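Local structure of imelysin-like protein (Psychrobacter arcticus, 3PF0) at residues T53-H57 / D285-I291; A66-A70 / A108-M114; V139-V143 / P169-A174; L279-T284 / L304-L308. The protein is of unknown function but belongs to the imelysin-like (M75 peptidase) family and has been regarded as a putative metalloendopeptidase. All blocks are in the same frame, centred on the assembly; numbering follows the deposited sequence.

How the contacts relate
From the N terminus, helix 48-84 supplies the first segment of two contacts. Residues 53-57 wait for 285-291, so contact 1 closes by far the longest loop, while 66-70 pair with 108-114 in contact 2, joining helix 48-84 to helix 92-112 in a hairpin. Contact 3 then closes the short loop between helices 138-149 and 167-176. Contacts 2 and 3 follow one another in series, both nested inside the loop of contact 1. Contact 4 joins helices 268-283 and 298-316; its segments alternate with those of contact 1, so these two cross, and they touch through Leu288 CD2 and Ala282 O. Contact 3 lies across the chain's centre from both.

Contact 1 (T53-H57 / D285-I291); sequences TYLTH and DPVLTAI
His57 and Asp285 meet where the long helix 48-84 runs past the start of the short helix 286-292, an almost antiparallel helix pair in which Asp285 is the N-cap of the second helix. The tightly packed part is centred on the buried Tyr54. Its CG stands anti to the backbone N (chi1 174°), which carries the ring across to the other helix. There Val287 CG1 comes in at the ring edge, in the ring plane, 3.7 Å from Tyr54 CD1. Leu288 CB lies 3.8 Å from Tyr54 CE1, and Ile291 CD1 lies 3.9 Å from Tyr54 CB, so three residues line the tyrosine from CB to CE1. Helix 225-250 adds Leu227 against Tyr54 and Phe231 against Leu288. The phenol oxygen also bonds to Trp230 NE1, and it donates to a water that in turn donates to Asp285 OD2.

The looser side holds His57 and Val287, both partly exposed. Val287 CG2 rests over the centre of the imidazole in a CH-pi contact, 4.0 Å from the ring centroid of His57 and 9° off its normal. At the ring's edge, His57 NE2 donates to Asp285 OD2 at 2.8 Å, a bond bent to 145° at the hydrogen that reaches the syn side of the oxygen from well out of the carboxylate plane. With ND1 bonded to Asp61, a carboxylate on each nitrogen fixes the rotation of the ring. Asp285 thus uses OD2 for His57 and the water, while its OD1 caps the helix through a weak bond of 3.4 Å from Val287 N.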
loop_
_atom_site.group_PDB
_atom_site.type_symbol
_atom_site.label_atom_id
_atom_site.label_comp_id
_atom_site.label_asym_id
_atom_site.label_seq_id
_atom_site.Cartn_x
_atom_site.Cartn_y
_atom_site.Cartn_z
ATOM N N THR A 53 1.382 -9.124 23.466
ATOM C CA THR A 53 0.449 -10.041 22.793
ATOM C C THR A 53 -0.161 -9.362 21.548
ATOM O O THR A 53 -0.216 -9.994 20.488
ATOM C CB THR A 53 -0.630 -10.519 23.797
ATOM O OG1 THR A 53 0.002 -11.237 24.864
ATOM C CG2 THR A 53 -1.696 -11.406 23.160
ATOM N N TYR A 54 -0.592 -8.083 21.668
ATOM C CA TYR A 54 -1.184 -7.345 20.545
ATOM C C TYR A 54 -0.161 -7.143 19.424
ATOM O O TYR A 54 -0.474 -7.456 18.276
ATOM C CB TYR A 54 -1.796 -6.003 20.993
ATOM C CG TYR A 54 -2.296 -5.149 19.845
ATOM C CD1 TYR A 54 -3.459 -5.484 19.155
ATOM C CD2 TYR A 54 -1.608 -4.007 19.452
ATOM C CE1 TYR A 54 -3.915 -4.709 18.088
ATOM C CE2 TYR A 54 -2.049 -3.227 18.381
ATOM C CZ TYR A 54 -3.206 -3.580 17.706
ATOM O OH TYR A 54 -3.638 -2.808 16.658
ATOM N N LEU A 55 1.056 -6.658 19.760
ATOM C CA LEU A 55 2.153 -6.414 18.810
ATOM C C LEU A 55 2.606 -7.717 18.124
ATOM O O LEU A 55 2.926 -7.691 16.940
ATOM C CB LEU A 55 3.347 -5.725 19.500
ATOM C CG LEU A 55 3.143 -4.270 19.978
ATOM C CD1 LEU A 55 4.204 -3.881 20.973
ATOM C CD2 LEU A 55 3.115 -3.273 18.807
ATOM N N THR A 56 2.586 -8.854 18.847
ATOM C CA THR A 56 2.922 -10.179 18.301
ATOM C C THR A 56 1.834 -10.587 17.293
ATOM O O THR A 56 2.155 -11.128 16.231
ATOM C CB THR A 56 3.099 -11.201 19.438
ATOM O OG1 THR A 56 4.135 -10.738 20.306
ATOM C CG2 THR A 56 3.452 -12.593 18.937
ATOM N N HIS A 57 0.560 -10.289 17.616
ATOM C CA HIS A 57 -0.590 -10.586 16.764
ATOM C C HIS A 57 -0.545 -9.707 15.479
ATOM O O HIS A 57 -0.874 -10.192 14.396
ATOM C CB HIS A 57 -1.897 -10.403 17.571
ATOM C CG HIS A 57 -3.069 -9.936 16.771
ATOM N ND1 HIS A 57 -3.850 -10.820 16.058
ATOM C CD2 HIS A 57 -3.560 -8.686 16.607
ATOM C CE1 HIS A 57 -4.775 -10.084 15.468
ATOM N NE2 HIS A 57 -4.641 -8.796 15.773
ATOM N N ASP A 285 -10.449 -4.825 14.551
ATOM C CA ASP A 285 -9.775 -6.006 15.070
ATOM C C ASP A 285 -10.246 -6.264 16.515
ATOM O O ASP A 285 -10.133 -5.363 17.348
ATOM C CB ASP A 285 -8.247 -5.806 14.985
ATOM C CG ASP A 285 -7.359 -6.837 15.665
ATOM O OD1 ASP A 285 -7.802 -8.001 15.828
ATOM O OD2 ASP A 285 -6.204 -6.495 15.986
ATOM N N PRO A 286 -10.822 -7.463 16.801
ATOM C CA PRO A 286 -11.315 -7.755 18.165
ATOM C C PRO A 286 -10.276 -7.587 19.279
ATOM O O PRO A 286 -10.646 -7.199 20.385
ATOM C CB PRO A 286 -11.757 -9.224 18.085
ATOM C CG PRO A 286 -11.998 -9.480 16.657
ATOM C CD PRO A 286 -11.048 -8.607 15.893
ATOM N N VAL A 287 -8.989 -7.884 18.994
ATOM C CA VAL A 287 -7.884 -7.770 19.953
ATOM C C VAL A 287 -7.713 -6.292 20.356
ATOM O O VAL A 287 -7.521 -6.004 21.536
ATOM C CB VAL A 287 -6.570 -8.394 19.393
ATOM C CG1 VAL A 287 -5.431 -8.334 20.413
ATOM C CG2 VAL A 287 -6.800 -9.838 18.953
ATOM N N LEU A 288 -7.837 -5.365 19.391
ATOM C CA LEU A 288 -7.705 -3.937 19.653
ATOM C C LEU A 288 -8.964 -3.359 20.306
ATOM O O LEU A 288 -8.830 -2.523 21.202
ATOM C CB LEU A 288 -7.365 -3.156 18.366
ATOM C CG LEU A 288 -7.238 -1.632 18.503
ATOM C CD1 LEU A 288 -6.146 -1.242 19.499
ATOM C CD2 LEU A 288 -7.048 -0.972 17.141
ATOM N N THR A 289 -10.172 -3.773 19.852
ATOM C CA THR A 289 -11.450 -3.276 20.395
ATOM C C THR A 289 -11.593 -3.663 21.878
ATOM O O THR A 289 -12.224 -2.919 22.630
ATOM C CB THR A 289 -12.659 -3.738 19.563
ATOM O OG1 THR A 289 -12.726 -5.162 19.551
ATOM C CG2 THR A 289 -12.643 -3.185 18.129
ATOM N N ALA A 290 -10.971 -4.794 22.297
ATOM C CA ALA A 290 -10.961 -5.259 23.689
ATOM C C ALA A 290 -10.058 -4.361 24.551
ATOM O O ALA A 290 -10.376 -4.114 25.718
ATOM C CB ALA A 290 -10.498 -6.707 23.764
ATOM N N ILE A 291 -8.943 -3.868 23.969
ATOM C CA ILE A 291 -7.995 -2.959 24.625
ATOM C C ILE A 291 -8.692 -1.597 24.846
ATOM O O ILE A 291 -8.571 -1.014 25.926
ATOM C CB ILE A 291 -6.675 -2.846 23.795
ATOM C CG1 ILE A 291 -5.853 -4.148 23.899
ATOM C CG2 ILE A 291 -5.829 -1.629 24.202
ATOM C CD1 ILE A 291 -4.791 -4.378 22.799
HETATM O O HOH W 1 -5.227 -4.129 15.048
#

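Contact 2 (A66-A70 / A108-M114)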
loop_
_atom_site.group_PDB
_atom_site.type_symbol
_atom_site.label_atom_id
_atom_site.label_comp_id
_atom_site.label_asym_id
_atom_site.label_seq_id
_atom_site.Cartn_x
_atom_site.Cartn_y
_atom_site.Cartn_z
ATOM N N ALA A 66 0.589 -9.662 4.864
ATOM C CA ALA A 66 0.481 -8.645 3.816
ATOM C C ALA A 66 1.690 -8.694 2.896
ATOM O O ALA A 66 1.525 -8.661 1.678
ATOM C CB ALA A 66 0.336 -7.264 4.418
ATOM N N TYR A 67 2.897 -8.821 3.468
ATOM C CA TYR A 67 4.108 -8.912 2.665
ATOM C C TYR A 67 4.157 -10.247 1.914
ATOM O O TYR A 67 4.536 -10.260 0.741
ATOM C CB TYR A 67 5.371 -8.708 3.527
ATOM C CG TYR A 67 5.603 -7.268 3.941
ATOM C CD1 TYR A 67 5.669 -6.249 2.991
ATOM C CD2 TYR A 67 5.829 -6.934 5.274
ATOM C CE1 TYR A 67 5.877 -4.921 3.367
ATOM C CE2 TYR A 67 6.051 -5.611 5.659
ATOM C CZ TYR A 67 6.077 -4.608 4.703
ATOM O OH TYR A 67 6.339 -3.309 5.074
ATOM N N ALA A 68 3.735 -11.348 2.564
ATOM C CA ALA A 68 3.705 -12.681 1.949
ATOM C C ALA A 68 2.751 -12.698 0.747
ATOM O O ALA A 68 3.100 -13.247 -0.299
ATOM C CB ALA A 68 3.296 -13.739 2.973
ATOM N N ASP A 69 1.580 -12.038 0.884
ATOM C CA ASP A 69 0.592 -11.936 -0.176
ATOM C C ASP A 69 1.113 -11.106 -1.344
ATOM O O ASP A 69 0.971 -11.547 -2.478
ATOM C CB ASP A 69 -0.740 -11.364 0.326
ATOM C CG ASP A 69 -1.829 -11.459 -0.726
ATOM O OD1 ASP A 69 -1.979 -12.548 -1.334
ATOM O OD2 ASP A 69 -2.521 -10.441 -0.959
ATOM N N ALA A 70 1.752 -9.946 -1.081
ATOM C CA ALA A 70 2.334 -9.134 -2.149
ATOM C C ALA A 70 3.407 -9.948 -2.931
ATOM O O ALA A 70 3.451 -9.874 -4.166
ATOM C CB ALA A 70 2.929 -7.846 -1.584
ATOM N N ALA A 108 -2.500 -5.731 -3.270
ATOM C CA ALA A 108 -1.772 -6.420 -2.191
ATOM C C ALA A 108 -0.671 -5.526 -1.614
ATOM O O ALA A 108 -0.501 -5.478 -0.398
ATOM C CB ALA A 108 -1.172 -7.734 -2.689
ATOM N N TRP A 109 0.060 -4.814 -2.464
ATOM C CA TRP A 109 1.097 -3.914 -1.969
ATOM C C TRP A 109 0.484 -2.681 -1.294
ATOM O O TRP A 109 1.050 -2.202 -0.307
ATOM C CB TRP A 109 2.074 -3.497 -3.058
ATOM C CG TRP A 109 3.106 -2.527 -2.554
ATOM C CD1 TRP A 109 3.156 -1.187 -2.798
ATOM C CD2 TRP A 109 4.127 -2.797 -1.578
ATOM N NE1 TRP A 109 4.176 -0.612 -2.073
ATOM C CE2 TRP A 109 4.769 -1.572 -1.295
ATOM C CE3 TRP A 109 4.552 -3.957 -0.905
ATOM C CZ2 TRP A 109 5.838 -1.479 -0.394
ATOM C CZ3 TRP A 109 5.604 -3.859 -0.004
ATOM C CH2 TRP A 109 6.237 -2.636 0.240
ATOM N N ALA A 110 -0.672 -2.193 -1.794
ATOM C CA ALA A 110 -1.380 -1.051 -1.194
ATOM C C ALA A 110 -1.742 -1.381 0.256
ATOM O O ALA A 110 -1.596 -0.531 1.130
ATOM C CB ALA A 110 -2.630 -0.700 -1.999
ATOM N N SER A 111 -2.136 -2.642 0.513
ATOM C CA SER A 111 -2.445 -3.146 1.848
ATOM C C SER A 111 -1.173 -3.209 2.702
ATOM O O SER A 111 -1.183 -2.700 3.819
ATOM C CB SER A 111 -3.105 -4.516 1.749
ATOM O OG SER A 111 -4.393 -4.343 1.178
ATOM N N ALA A 112 -0.065 -3.758 2.160
ATOM C CA ALA A 112 1.237 -3.859 2.856
ATOM C C ALA A 112 1.821 -2.471 3.221
ATOM O O ALA A 112 2.636 -2.363 4.147
ATOM C CB ALA A 112 2.239 -4.635 2.001
ATOM N N GLU A 113 1.368 -1.405 2.525
ATOM C CA GLU A 113 1.815 -0.027 2.772
ATOM C C GLU A 113 1.301 0.532 4.125
ATOM O O GLU A 113 1.678 1.644 4.505
ATOM C CB GLU A 113 1.401 0.891 1.618
ATOM C CG GLU A 113 2.389 0.834 0.466
ATOM C CD GLU A 113 2.070 1.708 -0.730
ATOM O OE1 GLU A 113 0.886 2.064 -0.913
ATOM O OE2 GLU A 113 2.997 1.990 -1.519
HETATM N N MSE A 114 0.493 -0.255 4.868
HETATM C CA MSE A 114 0.020 0.092 6.216
HETATM C C MSE A 114 1.233 0.246 7.164
HETATM O O MSE A 114 1.117 0.893 8.195
HETATM C CB MSE A 114 -0.963 -0.979 6.744
HETATM C CG MSE A 114 -0.290 -2.305 7.102
HETATM SE SE MSE A 114 -1.474 -3.653 7.842
HETATM C CE MSE A 114 -1.254 -4.991 6.500
HETATM O O HOH W 2 -0.789 -7.681 0.933
HETATM O O HOH W 3 5.396 -1.479 3.540
#
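Ala66 and Ala112, like Ala70 and Ala108, face each other where helices 48-84 and 92-112 form an antiparallel helical hairpin; small residues let the segment axes approach to 8.4 Å. The apolar contacts are mostly methyl against methyl or backbone. Ala66 CB lies 4.0 Å from Ala112 CB, and Ala108 CB sits 3.8 Å from Ala70 CA. The selenomethionine Met114, its chain bent at chi3 (119°), brings CE tightly against Ala66 CB.

Aromatic packing fills one flank. Tyr67 and Trp109 meet rim to rim, neither over the other's face, with planes 42° apart; Trp109 CZ3 lies in the plane of the tyrosine ring, 3.5 Å from Tyr67 CE1. Trp207 of helix 183-214 also meets the Tyr67 ring. With an alanine here in place of Tyr67, the rim of Trp109 and the methyl of Ala112 would probably be left beside a gap, and a bridging water would lose its donor.

No direct hydrogen bond links the segments; water does so twice. One water accepts from Tyr67 OH and donates to Ala112 O. The other donates to both Ala66 O and Ala108 O, at 2.6 Å from each oxygen.

Contact 3 (V139-V143 / P169-A174)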
loop_
_atom_site.group_PDB
_atom_site.type_symbol
_atom_site.label_atom_id
_atom_site.label_comp_id
_atom_site.label_asym_id
_atom_site.label_seq_id
_atom_site.Cartn_x
_atom_site.Cartn_y
_atom_site.Cartn_z
ATOM N N VAL A 139 8.364 7.975 -14.368
ATOM C CA VAL A 139 8.131 6.559 -14.689
ATOM C C VAL A 139 7.879 6.354 -16.212
ATOM O O VAL A 139 8.571 5.541 -16.830
ATOM C CB VAL A 139 6.987 5.948 -13.826
ATOM C CG1 VAL A 139 6.614 4.543 -14.298
ATOM C CG2 VAL A 139 7.359 5.926 -12.348
ATOM N N HIS A 140 6.926 7.106 -16.802
ATOM C CA HIS A 140 6.517 7.005 -18.209
ATOM C C HIS A 140 7.695 6.960 -19.224
ATOM O O HIS A 140 7.841 5.962 -19.943
ATOM C CB HIS A 140 5.560 8.156 -18.574
ATOM C CG HIS A 140 5.206 8.191 -20.031
ATOM N ND1 HIS A 140 4.370 7.237 -20.597
ATOM C CD2 HIS A 140 5.619 9.040 -21.000
ATOM C CE1 HIS A 140 4.293 7.543 -21.881
ATOM N NE2 HIS A 140 5.026 8.623 -22.174
ATOM N N GLY A 141 8.483 8.033 -19.286
ATOM C CA GLY A 141 9.600 8.163 -20.219
ATOM C C GLY A 141 10.766 7.224 -19.989
ATOM O O GLY A 141 11.370 6.732 -20.951
ATOM N N GLY A 142 11.066 6.964 -18.719
ATOM C CA GLY A 142 12.164 6.097 -18.326
ATOM C C GLY A 142 12.003 4.636 -18.693
ATOM O O GLY A 142 12.982 3.990 -19.077
ATOM N N VAL A 143 10.775 4.093 -18.552
ATOM C CA VAL A 143 10.504 2.680 -18.819
ATOM C C VAL A 143 10.755 2.389 -20.306
ATOM O O VAL A 143 11.551 1.497 -20.603
ATOM C CB VAL A 143 9.099 2.237 -18.323
ATOM C CG1 VAL A 143 8.722 0.852 -18.841
ATOM C CG2 VAL A 143 9.031 2.267 -16.801
ATOM N N PRO A 169 4.682 0.717 -10.522
ATOM C CA PRO A 169 4.378 1.693 -11.592
ATOM C C PRO A 169 5.112 1.416 -12.914
ATOM O O PRO A 169 4.596 1.787 -13.973
ATOM C CB PRO A 169 4.816 3.028 -10.993
ATOM C CG PRO A 169 5.848 2.674 -9.977
ATOM C CD PRO A 169 5.411 1.364 -9.409
ATOM N N GLY A 170 6.293 0.778 -12.845
ATOM C CA GLY A 170 7.062 0.387 -14.019
ATOM C C GLY A 170 6.313 -0.676 -14.813
ATOM O O GLY A 170 6.157 -0.558 -16.030
ATOM N N LEU A 171 5.807 -1.707 -14.114
ATOM C CA LEU A 171 5.026 -2.790 -14.715
ATOM C C LEU A 171 3.707 -2.254 -15.296
ATOM O O LEU A 171 3.308 -2.638 -16.397
ATOM C CB LEU A 171 4.769 -3.885 -13.668
ATOM C CG LEU A 171 5.957 -4.809 -13.390
ATOM C CD1 LEU A 171 5.855 -5.452 -12.015
ATOM C CD2 LEU A 171 6.117 -5.853 -14.494
ATOM N N GLU A 172 3.072 -1.313 -14.589
ATOM C CA GLU A 172 1.829 -0.703 -15.030
ATOM C C GLU A 172 2.008 -0.043 -16.384
ATOM O O GLU A 172 1.196 -0.252 -17.296
ATOM C CB GLU A 172 1.367 0.335 -14.006
ATOM C CG GLU A 172 0.036 0.978 -14.379
ATOM C CD GLU A 172 -0.388 2.146 -13.519
ATOM O OE1 GLU A 172 0.425 2.614 -12.690
ATOM O OE2 GLU A 172 -1.545 2.595 -13.675
ATOM N N GLU A 173 3.091 0.737 -16.506
ATOM C CA GLU A 173 3.458 1.469 -17.700
ATOM C C GLU A 173 3.739 0.508 -18.849
ATOM O O GLU A 173 3.240 0.741 -19.946
ATOM C CB GLU A 173 4.669 2.376 -17.415
ATOM C CG GLU A 173 5.030 3.323 -18.549
ATOM C CD GLU A 173 3.885 4.152 -19.108
ATOM O OE1 GLU A 173 3.413 5.067 -18.398
ATOM O OE2 GLU A 173 3.449 3.875 -20.249
ATOM N N ALA A 174 4.527 -0.563 -18.610
ATOM C CA ALA A 174 4.861 -1.527 -19.659
ATOM C C ALA A 174 3.627 -2.319 -20.133
ATOM O O ALA A 174 3.505 -2.574 -21.333
ATOM C CB ALA A 174 5.933 -2.479 -19.180
#
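Val139 and His140 lie against Gly170 and Glu173 where helices 138-149 and 167-176 cross at 70°, their segment axes 9.4 Å apart at closest, in a steep helix-helix crossing within this all-helical fold. Two valines one turn apart carry the apolar side. Val139 presses CG1 down on the backbone of the other helix, 3.4 Å from Pro169 O, and sets both methyls beside the proline ring, CG1 being 4.1 Å from Pro169 CB. Val143 does the same one turn on: its CG2 rests 3.9 Å from the bare CA of Gly170. Val143 CG1 also reaches Ala174 CB at 4.4 Å, and Tyr188 of helix 183-214 packs on both residues.

Glu173 runs from the valines to the outer, exposed edge. Its aliphatic part comes first, with CG 4.2 Å from Val143 CB; the chain then bends at chi2 and lifts the carboxylate over to His140. Chi1 of 174° swings the imidazole of His140 off its helix on the Glu173 side, and the turn about chi2 presents ND1. Ring and carboxylate are turned steeply, 78° apart, and OE1 lies in the plane of the imidazole at its edge. Thr264, in a loop, touches Glu173 as well, so this outer seam also meets a third part of the chain. The polar link itself is weak: His140 ND1 donates to Glu173 OE1 over 3.2 Å.

Contact 4 (L279-T284 / L304-L308); sequences LNKAMT and LSTAL
Leu308 carries the contact, packed against Leu279, Asn280 and the selenomethionine Met283: this is antiparallel helix packing (segment axes at 165°) within the all-helical fold, between helices 268-283 and 298-316, with the short helix 286-292 between them in the chain. Its two methyls divide the work: CD2 meets Leu279 CD2 at 3.8 Å, while CD1 sits 3.7 Å from Met283 CG. Both side chains cross Leu308 at about a right angle. Asn280 takes the remaining flank, its OD1 3.6 Å from Leu308 CB. Further along, Met283 SE touches Leu304 CD1, and at the partly exposed edge Thr284 CG2 lies 3.6 Å from Ser305 OG.

No direct hydrogen bond joins the segments, but one water ties that edge. It donates to Asn280 OD1 and to Ser305 O, and accepts from Ser305 OG, so the amide oxygen has a polar partner.

This edge is set by the end of helix 268-283. Thr284 is the first residue to leave helical geometry, and its OG1, held between the backbone N and the carbonyl carbon (chi1 68°), donates to Asn280 O at 2.7 Å. Thr284 N reaches that same oxygen from the opposite face of the carbonyl plane, and CG2 turns towards Ser305. Replacing Thr284 with an alanine would probably leave Asn280 O short of one of its two donors and open a gap beside Ser305 OG.

Outward, helix 327-351 packs on the pair through Ile340, against Leu279, and Ile344 and Leu348, against Met283, while helix 225-250 brings Leu234 to both Leu279 and Met283.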
loop_
_atom_site.group_PDB
_atom_site.type_symbol
_atom_site.label_atom_id
_atom_site.label_comp_id
_atom_site.label_asym_id
_atom_site.label_seq_id
_atom_site.Cartn_x
_atom_site.Cartn_y
_atom_site.Cartn_z
ATOM N N LEU A 279 -7.090 -0.824 6.682
ATOM C CA LEU A 279 -7.254 0.067 7.833
ATOM C C LEU A 279 -8.463 -0.374 8.666
ATOM O O LEU A 279 -8.362 -0.416 9.892
ATOM C CB LEU A 279 -7.402 1.528 7.374
ATOM C CG LEU A 279 -7.261 2.611 8.454
ATOM C CD1 LEU A 279 -5.814 2.743 8.929
ATOM C CD2 LEU A 279 -7.735 3.950 7.933
ATOM N N ASN A 280 -9.581 -0.753 7.995
ATOM C CA ASN A 280 -10.793 -1.252 8.657
ATOM C C ASN A 280 -10.511 -2.560 9.418
ATOM O O ASN A 280 -11.025 -2.747 10.523
ATOM C CB ASN A 280 -11.924 -1.469 7.657
ATOM C CG ASN A 280 -13.226 -1.819 8.323
ATOM O OD1 ASN A 280 -13.830 -0.998 9.015
ATOM N ND2 ASN A 280 -13.668 -3.063 8.159
ATOM N N LYS A 281 -9.692 -3.452 8.830
ATOM C CA LYS A 281 -9.302 -4.733 9.439
ATOM C C LYS A 281 -8.518 -4.483 10.735
ATOM O O LYS A 281 -8.704 -5.206 11.709
ATOM C CB LYS A 281 -8.455 -5.557 8.450
ATOM C CG LYS A 281 -8.591 -7.064 8.620
ATOM C CD LYS A 281 -7.270 -7.778 8.395
ATOM C CE LYS A 281 -7.336 -9.221 8.833
ATOM N NZ LYS A 281 -5.977 -9.811 8.991
ATOM N N ALA A 282 -7.663 -3.438 10.745
ATOM C CA ALA A 282 -6.857 -3.045 11.898
ATOM C C ALA A 282 -7.710 -2.360 12.980
ATOM O O ALA A 282 -7.530 -2.662 14.161
ATOM C CB ALA A 282 -5.732 -2.121 11.454
HETATM N N MSE A 283 -8.635 -1.451 12.579
HETATM C CA MSE A 283 -9.496 -0.679 13.486
HETATM C C MSE A 283 -10.635 -1.495 14.105
HETATM O O MSE A 283 -11.039 -1.177 15.225
HETATM C CB MSE A 283 -10.103 0.550 12.782
HETATM C CG MSE A 283 -9.080 1.613 12.373
HETATM SE SE MSE A 283 -7.762 2.013 13.743
HETATM C CE MSE A 283 -6.487 2.991 12.662
ATOM N N THR A 284 -11.180 -2.504 13.383
ATOM C CA THR A 284 -12.295 -3.337 13.872
ATOM C C THR A 284 -11.784 -4.693 14.412
ATOM O O THR A 284 -12.588 -5.587 14.708
ATOM C CB THR A 284 -13.382 -3.536 12.791
ATOM O OG1 THR A 284 -12.863 -4.336 11.725
ATOM C CG2 THR A 284 -13.954 -2.211 12.263
ATOM N N LEU A 304 -15.013 5.006 14.819
ATOM C CA LEU A 304 -14.030 4.704 13.779
ATOM C C LEU A 304 -14.586 3.668 12.797
ATOM O O LEU A 304 -14.444 3.855 11.589
ATOM C CB LEU A 304 -12.703 4.221 14.377
ATOM C CG LEU A 304 -11.607 5.270 14.505
ATOM C CD1 LEU A 304 -10.527 4.803 15.456
ATOM C CD2 LEU A 304 -10.998 5.615 13.137
ATOM N N SER A 305 -15.248 2.608 13.310
ATOM C CA SER A 305 -15.878 1.558 12.499
ATOM C C SER A 305 -16.959 2.141 11.562
ATOM O O SER A 305 -16.998 1.791 10.380
ATOM C CB SER A 305 -16.490 0.481 13.395
ATOM O OG SER A 305 -17.121 -0.550 12.650
ATOM N N THR A 306 -17.808 3.042 12.092
ATOM C CA THR A 306 -18.887 3.689 11.346
ATOM C C THR A 306 -18.301 4.602 10.265
ATOM O O THR A 306 -18.759 4.529 9.127
ATOM C CB THR A 306 -19.838 4.421 12.303
ATOM O OG1 THR A 306 -20.453 3.445 13.147
ATOM C CG2 THR A 306 -20.927 5.214 11.576
ATOM N N ALA A 307 -17.277 5.422 10.605
ATOM C CA ALA A 307 -16.611 6.337 9.667
ATOM C C ALA A 307 -15.947 5.584 8.496
ATOM O O ALA A 307 -16.077 6.019 7.347
ATOM C CB ALA A 307 -15.580 7.186 10.396
ATOM N N LEU A 308 -15.260 4.459 8.785
ATOM C CA LEU A 308 -14.618 3.638 7.767
ATOM C C LEU A 308 -15.664 2.990 6.839
ATOM O O LEU A 308 -15.460 2.947 5.625
ATOM C CB LEU A 308 -13.722 2.571 8.411
ATOM C CG LEU A 308 -12.318 3.037 8.803
ATOM C CD1 LEU A 308 -11.825 2.276 9.984
ATOM C CD2 LEU A 308 -11.343 2.867 7.660
HETATM O O HOH W 4 -16.454 -0.716 9.588
#